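Local atomic coordinates of polyhedrin (Orgyia pseudotsugata cypovirus 5, PDB entry 5A8U), a protein that forms the crystalline matrix of viral occlusion bodies, the polyhedra that shield virus particles from the environment until insect larvae ingest them. Residues V32-Y38 with P107-I113; V42-W48 with T222-V228; R60-F65 with A104-Y108; R124-P130 with F187-E193. One frame throughout, in Å; residues are numbered along the deposited sequence.

How the contacts relate
Contacts 1 and 2 are strand pairings of the same antiparallel sheet, linked by the pairing of strands 30-37 and 43-50 between them; contact 4 belongs to a second sheet packed against the first, with Met110 against Phe127 and Val34 against Ile190. Contact 3 lies farther from the centre of the chain and ties a short helix to the loop before strand 109-115, sharing Pro107 with contact 1. All four are largely buried, but their chemistry differs. Contact 1 packs mostly apolar side chains at the core, contact 2 mixes hydroxyls and rings at a sheet edge facing a second subunit, and contacts 3 and 4 add salt bridges, the latter beside a third subunit.

Contact 1 of 4, residues V32-Y38 with P107-I113; sequences VTVVLKY and PYAMQFI
Strands 32-37 and 109-113 run antiparallel, 4.7 Å apart at closest approach, and are stitched by paired backbone hydrogen bonds between Thr33 and Ile113 and between Val35 and Gln111, continued by Lys37 N to Ala109 O and finally Tyr108 N to Lys37 O. Val32, whose CG1 stands opposite the backbone nitrogen (chi1 178°), sets that methyl 3.5 Å from CE1 of Phe112. Val34 divides its two branches: CG2 meets the edge of the Phe112 ring in its plane, 3.9 Å from CD1, while CG1 lies at the same distance from SD of Met110. Leu36 runs alongside Met110, pointing the same way, and its CD2 touches CB of that residue. On the other face, CG2 of Val35 approaches CD1 of Ile113 at 4.2 Å. Beside this pair a water bridges OG1 of Thr33 and the carbonyl oxygen of Ile113; the hydroxyl also bonds Asn47 on the next strand. At the far end the side chains of Tyr38 and Pro107 extend together, with CE2 of the tyrosine 3.6 Å from CB of the proline, and the phenol oxygen reaches Met63 O. The Tyr108 ring slants across the Lys37 side chain, CE2 lying 3.6 Å from CB of the lysine and OH 3.5 Å from its CE. Val32, Val34 and Met110 also touch strand 189-195, whereas Ile113 and Gln111 meet Tyr245. The arrangement is that of two central strands in an antiparallel sheet, with one apolar face packed against a second sheet.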
# COMPACT_ATOMS: atom_id res chain seq x y z
N VAL A 32 -1.70 -0.71 -15.93
CA VAL A 32 -1.72 -2.14 -15.73
C VAL A 32 -3.09 -2.45 -15.15
O VAL A 32 -3.51 -1.83 -14.18
CB VAL A 32 -0.61 -2.59 -14.77
CG1 VAL A 32 -0.69 -4.09 -14.54
CG2 VAL A 32 0.75 -2.21 -15.38
N THR A 33 -3.80 -3.38 -15.78
CA THR A 33 -5.11 -3.78 -15.31
C THR A 33 -5.12 -5.28 -15.06
O THR A 33 -4.63 -6.08 -15.87
CB THR A 33 -6.22 -3.38 -16.31
OG1 THR A 33 -6.09 -1.98 -16.60
CG2 THR A 33 -7.62 -3.62 -15.71
N VAL A 34 -5.63 -5.66 -13.90
CA VAL A 34 -5.89 -7.05 -13.62
C VAL A 34 -7.40 -7.24 -13.63
O VAL A 34 -8.12 -6.54 -12.91
CB VAL A 34 -5.34 -7.47 -12.25
CG1 VAL A 34 -6.00 -8.79 -11.75
CG2 VAL A 34 -3.84 -7.57 -12.32
N VAL A 35 -7.87 -8.14 -14.48
CA VAL A 35 -9.29 -8.43 -14.55
C VAL A 35 -9.54 -9.85 -14.09
O VAL A 35 -9.08 -10.79 -14.72
CB VAL A 35 -9.85 -8.28 -15.96
CG1 VAL A 35 -11.36 -8.47 -15.94
CG2 VAL A 35 -9.54 -6.90 -16.51
N LEU A 36 -10.24 -10.00 -12.98
CA LEU A 36 -10.50 -11.33 -12.42
C LEU A 36 -11.87 -11.81 -12.85
O LEU A 36 -12.82 -11.04 -12.83
CB LEU A 36 -10.43 -11.28 -10.91
CG LEU A 36 -9.03 -10.86 -10.43
CD1 LEU A 36 -9.07 -10.45 -8.97
CD2 LEU A 36 -8.06 -12.02 -10.62
N LYS A 37 -11.97 -13.08 -13.23
CA LYS A 37 -13.23 -13.59 -13.76
C LYS A 37 -13.80 -14.66 -12.84
O LYS A 37 -13.06 -15.54 -12.37
CB LYS A 37 -13.01 -14.17 -15.15
CG LYS A 37 -12.26 -13.21 -16.08
CD LYS A 37 -12.42 -13.66 -17.53
CE LYS A 37 -13.86 -13.49 -17.96
NZ LYS A 37 -14.04 -13.83 -19.41
N TYR A 38 -15.11 -14.57 -12.60
CA TYR A 38 -15.81 -15.45 -11.67
C TYR A 38 -16.88 -16.23 -12.42
O TYR A 38 -17.34 -15.80 -13.47
CB TYR A 38 -16.42 -14.65 -10.49
CG TYR A 38 -15.34 -13.87 -9.79
CD1 TYR A 38 -14.97 -12.61 -10.26
CD2 TYR A 38 -14.65 -14.40 -8.71
CE1 TYR A 38 -13.95 -11.91 -9.68
CE2 TYR A 38 -13.62 -13.69 -8.12
CZ TYR A 38 -13.28 -12.45 -8.60
OH TYR A 38 -12.28 -11.73 -8.03
N PRO A 107 -11.83 -16.74 -8.10
CA PRO A 107 -11.82 -16.50 -9.55
C PRO A 107 -11.32 -17.71 -10.34
O PRO A 107 -10.51 -18.46 -9.82
CB PRO A 107 -10.85 -15.32 -9.70
CG PRO A 107 -9.93 -15.43 -8.52
CD PRO A 107 -10.81 -15.93 -7.38
N TYR A 108 -11.79 -17.89 -11.58
CA TYR A 108 -11.35 -19.06 -12.36
C TYR A 108 -10.30 -18.70 -13.40
O TYR A 108 -9.66 -19.58 -13.99
CB TYR A 108 -12.55 -19.78 -13.02
CG TYR A 108 -13.11 -19.03 -14.20
CD1 TYR A 108 -12.60 -19.22 -15.48
CD2 TYR A 108 -14.13 -18.11 -14.04
CE1 TYR A 108 -13.11 -18.53 -16.56
CE2 TYR A 108 -14.64 -17.40 -15.12
CZ TYR A 108 -14.12 -17.60 -16.38
OH TYR A 108 -14.62 -16.88 -17.45
N ALA A 109 -10.11 -17.40 -13.62
CA ALA A 109 -9.18 -16.92 -14.64
C ALA A 109 -8.91 -15.44 -14.41
O ALA A 109 -9.63 -14.77 -13.66
CB ALA A 109 -9.77 -17.12 -16.04
N MET A 110 -7.87 -14.95 -15.07
CA MET A 110 -7.55 -13.53 -15.06
C MET A 110 -7.05 -13.09 -16.43
O MET A 110 -6.45 -13.87 -17.17
CB MET A 110 -6.50 -13.24 -13.99
CG MET A 110 -5.62 -12.03 -14.22
SD MET A 110 -4.25 -12.05 -13.02
CE MET A 110 -3.69 -13.69 -13.26
N GLN A 111 -7.35 -11.85 -16.78
CA GLN A 111 -6.69 -11.18 -17.89
C GLN A 111 -5.76 -10.11 -17.30
O GLN A 111 -6.19 -9.30 -16.47
CB GLN A 111 -7.72 -10.54 -18.83
CG GLN A 111 -7.06 -9.99 -20.08
CD GLN A 111 -8.03 -9.33 -21.05
OE1 GLN A 111 -7.60 -8.70 -22.01
NE2 GLN A 111 -9.34 -9.47 -20.80
N PHE A 112 -4.50 -10.12 -17.71
CA PHE A 112 -3.51 -9.16 -17.24
C PHE A 112 -3.20 -8.28 -18.45
O PHE A 112 -2.69 -8.77 -19.47
CB PHE A 112 -2.28 -9.92 -16.74
CG PHE A 112 -1.13 -9.03 -16.27
CD1 PHE A 112 -1.23 -8.34 -15.07
CD2 PHE A 112 0.05 -8.94 -17.00
CE1 PHE A 112 -0.18 -7.53 -14.62
CE2 PHE A 112 1.11 -8.15 -16.54
CZ PHE A 112 1.00 -7.46 -15.36
N ILE A 113 -3.55 -7.00 -18.37
CA ILE A 113 -3.43 -6.11 -19.52
C ILE A 113 -2.46 -4.98 -19.21
O ILE A 113 -2.59 -4.32 -18.20
CB ILE A 113 -4.79 -5.48 -19.89
CG1 ILE A 113 -5.90 -6.53 -19.81
CG2 ILE A 113 -4.70 -4.80 -21.25
CD1 ILE A 113 -7.30 -5.94 -19.92
O HOH W 1 -4.32 -1.79 -18.65

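Contact 2 of 4, residues V42-W48 with T222-V228; sequences VVQVYNW and TFSTAYV
Ser224 OG donates to Val45 O at 2.9 Å, and the same carbonyl oxygen takes a longer bond of 3.2 Å from Thr225 N, so two donors from one strand grip a single acceptor. This pairing forms the edge of an antiparallel sheet, where strand 223-227 is the outermost strand within the chain and runs against strand 43-48. Val45 N reaches Thr225 O more directly, with an angle of 175° at the hydrogen, and reciprocal bonds link Val43 with Tyr227 and Asn47 with Phe223. Ser224 OG stands opposite its own backbone nitrogen (chi1 -177°), which carries it to Val45 O and also over one face of the Tyr46 ring, where Ser224 OG lies 3.2 Å from Tyr46 CE1; Asn70 gives the hydroxyl a further hydrogen bond, and the phenol oxygen of Tyr46 bonds Leu62 O. On the opposite face of the sheet, CG1 of Val45 and CB of Asn47 both come to the edge of the Phe223 ring, the valine methyl 4.1 Å from CE2. That ring stacks with Phe237 of helix 230-241. A second subunit adjoins strand 223-227: its His88 stacks with Tyr227, and its Asn59 and Gln61 bond the carbonyl oxygens of Thr222 and Ser224. At the end of the pairing, Thr222 makes a CH-pi contact with Trp48: CG2 stands 3.7 Å from the centroid of the five-membered ring, only 6° off its normal.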
# COMPACT_ATOMS: atom_id res chain seq x y z
N VAL A 42 -19.34 -12.30 -13.01
CA VAL A 42 -18.77 -11.07 -12.48
C VAL A 42 -17.32 -10.90 -12.95
O VAL A 42 -16.57 -11.88 -13.07
CB VAL A 42 -18.83 -11.05 -10.93
CG1 VAL A 42 -17.95 -9.93 -10.34
CG2 VAL A 42 -20.28 -10.92 -10.46
N VAL A 43 -16.93 -9.66 -13.25
CA VAL A 43 -15.51 -9.37 -13.43
C VAL A 43 -15.09 -8.34 -12.39
O VAL A 43 -15.81 -7.36 -12.15
CB VAL A 43 -15.13 -8.93 -14.88
CG1 VAL A 43 -15.28 -10.10 -15.85
CG2 VAL A 43 -15.95 -7.72 -15.34
N GLN A 44 -13.95 -8.59 -11.75
CA GLN A 44 -13.42 -7.62 -10.79
C GLN A 44 -12.18 -7.00 -11.39
O GLN A 44 -11.26 -7.71 -11.82
CB GLN A 44 -13.09 -8.28 -9.44
CG GLN A 44 -12.68 -7.24 -8.38
CD GLN A 44 -12.63 -7.82 -6.97
OE1 GLN A 44 -12.79 -7.08 -6.00
NE2 GLN A 44 -12.39 -9.14 -6.85
N VAL A 45 -12.15 -5.67 -11.38
CA VAL A 45 -11.11 -4.89 -12.05
C VAL A 45 -10.24 -4.17 -11.04
O VAL A 45 -10.74 -3.55 -10.10
CB VAL A 45 -11.76 -3.82 -12.94
CG1 VAL A 45 -10.69 -2.91 -13.61
CG2 VAL A 45 -12.70 -4.49 -13.98
N TYR A 46 -8.93 -4.26 -11.24
CA TYR A 46 -7.97 -3.42 -10.55
C TYR A 46 -7.11 -2.77 -11.61
O TYR A 46 -6.53 -3.46 -12.45
CB TYR A 46 -7.07 -4.26 -9.64
CG TYR A 46 -7.79 -4.89 -8.47
CD1 TYR A 46 -7.96 -4.19 -7.28
CD2 TYR A 46 -8.30 -6.18 -8.55
CE1 TYR A 46 -8.63 -4.77 -6.20
CE2 TYR A 46 -8.95 -6.77 -7.49
CZ TYR A 46 -9.13 -6.05 -6.33
OH TYR A 46 -9.77 -6.63 -5.26
N ASN A 47 -7.02 -1.44 -11.57
CA ASN A 47 -6.26 -0.65 -12.54
C ASN A 47 -5.24 0.26 -11.85
O ASN A 47 -5.61 1.14 -11.08
CB ASN A 47 -7.22 0.14 -13.45
CG ASN A 47 -6.51 1.20 -14.29
OD1 ASN A 47 -6.72 2.39 -14.09
ND2 ASN A 47 -5.65 0.77 -15.21
N TRP A 48 -3.96 -0.01 -12.09
CA TRP A 48 -2.86 0.82 -11.59
C TRP A 48 -2.31 1.73 -12.71
O TRP A 48 -2.28 1.33 -13.87
CB TRP A 48 -1.71 -0.06 -11.11
CG TRP A 48 -1.96 -0.94 -9.91
CD1 TRP A 48 -1.56 -0.71 -8.62
CD2 TRP A 48 -2.57 -2.24 -9.91
NE1 TRP A 48 -1.92 -1.77 -7.82
CE2 TRP A 48 -2.54 -2.72 -8.59
CE3 TRP A 48 -3.16 -3.03 -10.90
CZ2 TRP A 48 -3.08 -3.96 -8.23
CZ3 TRP A 48 -3.68 -4.27 -10.55
CH2 TRP A 48 -3.63 -4.72 -9.22
N THR A 222 -5.22 3.66 -7.24
CA THR A 222 -5.59 2.41 -7.92
C THR A 222 -7.10 2.31 -8.02
O THR A 222 -7.80 2.32 -7.01
CB THR A 222 -5.05 1.18 -7.16
OG1 THR A 222 -3.64 1.33 -6.96
CG2 THR A 222 -5.33 -0.12 -7.94
N PHE A 223 -7.61 2.23 -9.25
CA PHE A 223 -9.04 2.10 -9.46
C PHE A 223 -9.46 0.65 -9.27
O PHE A 223 -8.78 -0.28 -9.72
CB PHE A 223 -9.41 2.54 -10.87
CG PHE A 223 -10.82 2.17 -11.26
CD1 PHE A 223 -11.88 2.99 -10.92
CD2 PHE A 223 -11.08 0.96 -11.90
CE1 PHE A 223 -13.19 2.62 -11.24
CE2 PHE A 223 -12.38 0.60 -12.23
CZ PHE A 223 -13.43 1.43 -11.91
N SER A 224 -10.60 0.45 -8.62
CA SER A 224 -11.12 -0.90 -8.55
C SER A 224 -12.64 -0.90 -8.45
O SER A 224 -13.23 -0.08 -7.75
CB SER A 224 -10.54 -1.63 -7.34
OG SER A 224 -11.01 -2.97 -7.32
N THR A 225 -13.26 -1.83 -9.16
CA THR A 225 -14.68 -2.10 -8.95
C THR A 225 -14.97 -3.50 -9.43
O THR A 225 -14.11 -4.15 -10.03
CB THR A 225 -15.60 -1.09 -9.70
OG1 THR A 225 -16.93 -1.20 -9.18
CG2 THR A 225 -15.62 -1.37 -11.20
N ALA A 226 -16.18 -3.98 -9.16
CA ALA A 226 -16.64 -5.22 -9.77
C ALA A 226 -17.88 -4.91 -10.58
O ALA A 226 -18.72 -4.11 -10.16
CB ALA A 226 -16.94 -6.26 -8.71
N TYR A 227 -17.97 -5.55 -11.74
CA TYR A 227 -19.09 -5.37 -12.66
C TYR A 227 -19.84 -6.69 -12.82
O TYR A 227 -19.25 -7.77 -12.78
CB TYR A 227 -18.59 -4.91 -14.04
CG TYR A 227 -18.29 -3.44 -14.11
CD1 TYR A 227 -19.32 -2.52 -14.12
CD2 TYR A 227 -16.98 -2.98 -14.15
CE1 TYR A 227 -19.08 -1.15 -14.16
CE2 TYR A 227 -16.72 -1.60 -14.21
CZ TYR A 227 -17.78 -0.69 -14.21
OH TYR A 227 -17.56 0.67 -14.25
N VAL A 228 -21.16 -6.58 -13.03
CA VAL A 228 -22.01 -7.75 -13.19
C VAL A 228 -21.57 -8.67 -14.35
O VAL A 228 -21.67 -9.89 -14.26
CB VAL A 228 -23.50 -7.34 -13.35
CG1 VAL A 228 -23.71 -6.56 -14.64
CG2 VAL A 228 -24.41 -8.57 -13.27
O HOH W 2 -6.18 4.15 -11.74

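Contact 3 of 4, residues R60-F65 with A104-Y108; sequences RQLMKF and AGDPY
Pro107, Gly105 and Arg60 bring the short helix 60-63 and the residues that follow it against the loop leading into strand 109-115. This helix-to-loop junction is held by one salt bridge and one backbone bond. The Pro107 ring faces the end of the helix, with CG and CD each 3.4 Å from Met63 O. Gly105 lies where the chain leaving the helix passes closest: its carbonyl oxygen takes a hydrogen bond on a lone pair from Phe65 N at 3.0 Å, and its CA faces Phe65 O in a CA-H...O contact, an approach that a bare CA permits. Arg60 reaches the loop because its chain bends twice, at chi2 (-48°) and chi3 (-79°). In the salt bridge, Arg60 NH2 meets Asp106 OD1 at 3.0 Å from above the carboxylate plane, although that oxygen lies near the guanidinium plane, and the angle at the hydrogen is a bent 138°. The other carboxylate oxygen is held by His86 and Gly103, while NH1 of the arginine bonds Pro188 O. Two waters add further links between arginine and loop. One joins NH2 of Arg60 to Pro107 O; the other runs parallel to the salt bridge, accepting from Arg60 NE and donating to Asp106 OD1, both at 2.9 Å.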
# COMPACT_ATOMS: atom_id res chain seq x y z
N ARG A 60 -4.99 -13.00 -1.32
CA ARG A 60 -6.27 -13.70 -1.53
C ARG A 60 -7.46 -12.84 -1.14
O ARG A 60 -8.53 -12.92 -1.77
CB ARG A 60 -6.33 -15.07 -0.81
CG ARG A 60 -5.70 -16.24 -1.59
CD ARG A 60 -6.13 -16.34 -3.08
NE ARG A 60 -7.45 -16.94 -3.32
CZ ARG A 60 -7.91 -17.25 -4.54
NH1 ARG A 60 -7.15 -17.02 -5.61
NH2 ARG A 60 -9.11 -17.80 -4.70
N GLN A 61 -7.29 -11.97 -0.15
CA GLN A 61 -8.40 -11.11 0.27
C GLN A 61 -8.91 -10.22 -0.87
O GLN A 61 -10.09 -9.90 -0.91
CB GLN A 61 -8.00 -10.24 1.46
CG GLN A 61 -8.02 -10.99 2.79
CD GLN A 61 -6.69 -11.63 3.16
OE1 GLN A 61 -5.85 -11.86 2.29
NE2 GLN A 61 -6.50 -11.95 4.45
N LEU A 62 -8.02 -9.83 -1.77
CA LEU A 62 -8.42 -9.04 -2.94
C LEU A 62 -8.62 -9.86 -4.23
O LEU A 62 -9.25 -9.39 -5.16
CB LEU A 62 -7.45 -7.88 -3.18
CG LEU A 62 -7.49 -6.81 -2.07
CD1 LEU A 62 -6.57 -5.64 -2.40
CD2 LEU A 62 -8.90 -6.32 -1.84
N MET A 63 -8.07 -11.08 -4.28
CA MET A 63 -8.30 -11.93 -5.45
C MET A 63 -9.74 -12.45 -5.48
O MET A 63 -10.30 -12.69 -6.55
CB MET A 63 -7.34 -13.12 -5.47
CG MET A 63 -5.88 -12.73 -5.68
SD MET A 63 -5.54 -12.15 -7.36
CE MET A 63 -5.72 -13.69 -8.28
N LYS A 64 -10.31 -12.65 -4.30
CA LYS A 64 -11.68 -13.14 -4.18
C LYS A 64 -12.72 -12.03 -4.35
O LYS A 64 -12.42 -10.84 -4.30
CB LYS A 64 -11.89 -13.85 -2.83
CG LYS A 64 -11.95 -12.90 -1.64
CD LYS A 64 -12.14 -13.67 -0.34
CE LYS A 64 -12.47 -12.75 0.80
NZ LYS A 64 -13.91 -12.38 0.83
N PHE A 65 -13.95 -12.45 -4.59
CA PHE A 65 -15.10 -11.55 -4.59
C PHE A 65 -16.18 -12.18 -3.70
O PHE A 65 -16.33 -13.40 -3.69
CB PHE A 65 -15.64 -11.34 -6.01
CG PHE A 65 -16.84 -10.46 -6.04
CD1 PHE A 65 -16.69 -9.08 -5.99
CD2 PHE A 65 -18.11 -11.00 -6.08
CE1 PHE A 65 -17.80 -8.24 -5.99
CE2 PHE A 65 -19.23 -10.17 -6.09
CZ PHE A 65 -19.07 -8.79 -6.05
N ALA A 104 -17.80 -19.56 -4.98
CA ALA A 104 -18.37 -18.80 -6.08
C ALA A 104 -17.49 -17.59 -6.30
O ALA A 104 -17.40 -17.07 -7.43
CB ALA A 104 -19.80 -18.35 -5.75
N GLY A 105 -16.86 -17.14 -5.22
CA GLY A 105 -16.02 -15.95 -5.28
C GLY A 105 -14.53 -16.23 -5.45
O GLY A 105 -13.70 -15.32 -5.31
N ASP A 106 -14.18 -17.48 -5.73
CA ASP A 106 -12.80 -17.79 -6.12
C ASP A 106 -12.67 -17.68 -7.63
O ASP A 106 -13.33 -18.40 -8.37
CB ASP A 106 -12.38 -19.19 -5.64
CG ASP A 106 -12.27 -19.29 -4.12
OD1 ASP A 106 -11.78 -18.33 -3.49
OD2 ASP A 106 -12.67 -20.35 -3.57
N PRO A 107 -11.83 -16.74 -8.10
CA PRO A 107 -11.82 -16.50 -9.55
C PRO A 107 -11.32 -17.71 -10.34
O PRO A 107 -10.51 -18.46 -9.82
CB PRO A 107 -10.85 -15.32 -9.70
CG PRO A 107 -9.93 -15.43 -8.52
CD PRO A 107 -10.81 -15.93 -7.38
N TYR A 108 -11.79 -17.89 -11.58
CA TYR A 108 -11.35 -19.06 -12.36
C TYR A 108 -10.30 -18.70 -13.40
O TYR A 108 -9.66 -19.58 -13.99
CB TYR A 108 -12.55 -19.78 -13.02
CG TYR A 108 -13.11 -19.03 -14.20
CD1 TYR A 108 -12.60 -19.22 -15.48
CD2 TYR A 108 -14.13 -18.11 -14.04
CE1 TYR A 108 -13.11 -18.53 -16.56
CE2 TYR A 108 -14.64 -17.40 -15.12
CZ TYR A 108 -14.12 -17.60 -16.38
OH TYR A 108 -14.62 -16.88 -17.45
O HOH W 3 -8.96 -18.82 -7.54
O HOH W 4 -9.89 -17.09 -1.71

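Contact 4 of 4, residues R124-P130 with F187-E193; sequences RLRFFGP and FPTIGFE
Glu193 reaches back over strand 124-128, an outermost strand, within this chain, of a three-stranded antiparallel sheet, and its backbone pairs with Arg124 by two hydrogen bonds. From CB, with CG turned opposite the carbonyl carbon (chi1 -53°), the chain runs out extended. Glu193 CG comes within 4.2 Å of both terminal nitrogens of Arg126, and CD lies 3.3 Å from NH2 of that arginine. The two carboxylate oxygens then go to different arginines, completing a salt-bridge network. OE1 receives NH1 of Arg124 at 2.9 Å on its syn side, the two side chains pointing the same way, and Tyr195 also bonds this oxygen. OE2 takes NH2 of Arg126 at 2.8 Å from above the carboxylate plane, with the guanidinium plane almost perpendicular to that of the carboxylate (88°). Gly191, which has no side chain, is the backbone partner of Arg126, and the edge of the Phe128 ring faces Gly191 N and Thr189 O. The opposite face is apolar: CG2 of Ile190 packs 3.6 Å from CE1 of Phe127, whose CD1 also meets Pro188 CB, and Leu125 touches Phe192. Pro221 of a third subunit packs on Phe128 and Thr189. One buried carboxylate thus serves two arginines, which would be expected to stabilise its ionised form, and Ser219 of that third subunit adds a further bond to OE2.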
# COMPACT_ATOMS: atom_id res chain seq x y z
N ARG A 124 7.31 -8.31 -15.49
CA ARG A 124 7.23 -9.50 -14.63
C ARG A 124 5.82 -9.71 -14.10
O ARG A 124 5.19 -8.78 -13.61
CB ARG A 124 8.15 -9.34 -13.42
CG ARG A 124 9.62 -9.47 -13.76
CD ARG A 124 10.47 -9.02 -12.59
NE ARG A 124 11.86 -9.46 -12.70
CZ ARG A 124 12.86 -8.94 -11.99
NH1 ARG A 124 12.62 -7.94 -11.15
NH2 ARG A 124 14.09 -9.42 -12.13
N LEU A 125 5.35 -10.96 -14.16
CA LEU A 125 4.10 -11.32 -13.51
C LEU A 125 4.46 -12.53 -12.67
O LEU A 125 4.89 -13.56 -13.20
CB LEU A 125 3.01 -11.67 -14.52
CG LEU A 125 1.69 -12.21 -13.95
CD1 LEU A 125 1.02 -11.26 -12.93
CD2 LEU A 125 0.72 -12.59 -15.09
N ARG A 126 4.32 -12.42 -11.35
CA ARG A 126 4.68 -13.54 -10.48
C ARG A 126 3.47 -14.20 -9.87
O ARG A 126 2.59 -13.52 -9.33
CB ARG A 126 5.58 -13.08 -9.33
CG ARG A 126 6.86 -12.32 -9.74
CD ARG A 126 7.76 -12.11 -8.52
NE ARG A 126 8.89 -11.20 -8.77
CZ ARG A 126 8.85 -9.89 -8.56
NH1 ARG A 126 7.74 -9.31 -8.10
NH2 ARG A 126 9.93 -9.15 -8.81
N PHE A 127 3.43 -15.53 -9.91
CA PHE A 127 2.35 -16.28 -9.25
C PHE A 127 2.80 -16.91 -7.94
O PHE A 127 3.93 -17.42 -7.85
CB PHE A 127 1.80 -17.35 -10.18
CG PHE A 127 0.90 -16.80 -11.24
CD1 PHE A 127 -0.35 -16.31 -10.90
CD2 PHE A 127 1.29 -16.78 -12.57
CE1 PHE A 127 -1.20 -15.79 -11.86
CE2 PHE A 127 0.44 -16.26 -13.56
CZ PHE A 127 -0.81 -15.76 -13.19
N PHE A 128 1.92 -16.87 -6.95
CA PHE A 128 2.16 -17.47 -5.64
C PHE A 128 0.91 -18.26 -5.30
O PHE A 128 -0.17 -18.02 -5.85
CB PHE A 128 2.37 -16.38 -4.57
CG PHE A 128 3.49 -15.42 -4.89
CD1 PHE A 128 3.28 -14.36 -5.76
CD2 PHE A 128 4.74 -15.60 -4.32
CE1 PHE A 128 4.31 -13.48 -6.07
CE2 PHE A 128 5.77 -14.72 -4.62
CZ PHE A 128 5.56 -13.67 -5.49
N GLY A 129 1.06 -19.23 -4.41
CA GLY A 129 -0.09 -19.94 -3.87
C GLY A 129 -0.86 -19.07 -2.89
O GLY A 129 -0.48 -17.93 -2.61
N PRO A 130 -1.97 -19.61 -2.37
CA PRO A 130 -2.83 -18.86 -1.45
C PRO A 130 -2.14 -18.56 -0.11
O PRO A 130 -2.57 -17.65 0.60
CB PRO A 130 -4.05 -19.79 -1.26
CG PRO A 130 -3.57 -21.13 -1.65
CD PRO A 130 -2.49 -20.96 -2.67
N PHE A 187 -5.59 -21.38 -6.90
CA PHE A 187 -5.97 -20.34 -5.94
C PHE A 187 -4.83 -19.34 -5.78
O PHE A 187 -4.22 -19.24 -4.72
CB PHE A 187 -6.38 -20.97 -4.60
CG PHE A 187 -7.48 -22.00 -4.73
CD1 PHE A 187 -8.80 -21.60 -4.93
CD2 PHE A 187 -7.19 -23.35 -4.67
CE1 PHE A 187 -9.82 -22.54 -5.06
CE2 PHE A 187 -8.19 -24.29 -4.80
CZ PHE A 187 -9.50 -23.89 -5.01
N PRO A 188 -4.53 -18.60 -6.86
CA PRO A 188 -3.31 -17.80 -6.85
C PRO A 188 -3.39 -16.47 -6.11
O PRO A 188 -4.46 -15.92 -5.84
CB PRO A 188 -3.08 -17.52 -8.35
CG PRO A 188 -4.45 -17.38 -8.89
CD PRO A 188 -5.27 -18.46 -8.14
N THR A 189 -2.20 -15.98 -5.76
CA THR A 189 -2.01 -14.58 -5.46
C THR A 189 -0.93 -14.07 -6.42
O THR A 189 -0.18 -14.88 -6.99
CB THR A 189 -1.64 -14.36 -3.98
OG1 THR A 189 -0.45 -15.08 -3.67
CG2 THR A 189 -2.76 -14.89 -3.09
N ILE A 190 -0.85 -12.76 -6.64
CA ILE A 190 0.04 -12.25 -7.68
C ILE A 190 0.84 -11.04 -7.27
O ILE A 190 0.43 -10.27 -6.41
CB ILE A 190 -0.72 -11.86 -8.98
CG1 ILE A 190 -1.62 -10.64 -8.74
CG2 ILE A 190 -1.47 -13.06 -9.58
CD1 ILE A 190 -2.25 -10.13 -10.02
N GLY A 191 2.00 -10.89 -7.90
CA GLY A 191 2.77 -9.66 -7.89
C GLY A 191 3.19 -9.35 -9.31
O GLY A 191 3.35 -10.25 -10.13
N PHE A 192 3.36 -8.07 -9.64
CA PHE A 192 3.81 -7.70 -10.98
C PHE A 192 4.71 -6.46 -10.97
O PHE A 192 4.67 -5.64 -10.02
CB PHE A 192 2.60 -7.45 -11.90
CG PHE A 192 1.77 -6.27 -11.48
CD1 PHE A 192 2.13 -4.98 -11.87
CD2 PHE A 192 0.65 -6.44 -10.67
CE1 PHE A 192 1.39 -3.87 -11.45
CE2 PHE A 192 -0.10 -5.32 -10.26
CZ PHE A 192 0.28 -4.04 -10.65
N GLU A 193 5.53 -6.33 -12.01
CA GLU A 193 6.33 -5.11 -12.24
C GLU A 193 6.28 -4.78 -13.72
O GLU A 193 6.48 -5.65 -14.55
CB GLU A 193 7.79 -5.31 -11.83
CG GLU A 193 7.96 -5.82 -10.40
CD GLU A 193 9.39 -6.18 -10.05
OE1 GLU A 193 10.24 -6.26 -10.98
OE2 GLU A 193 9.68 -6.37 -8.85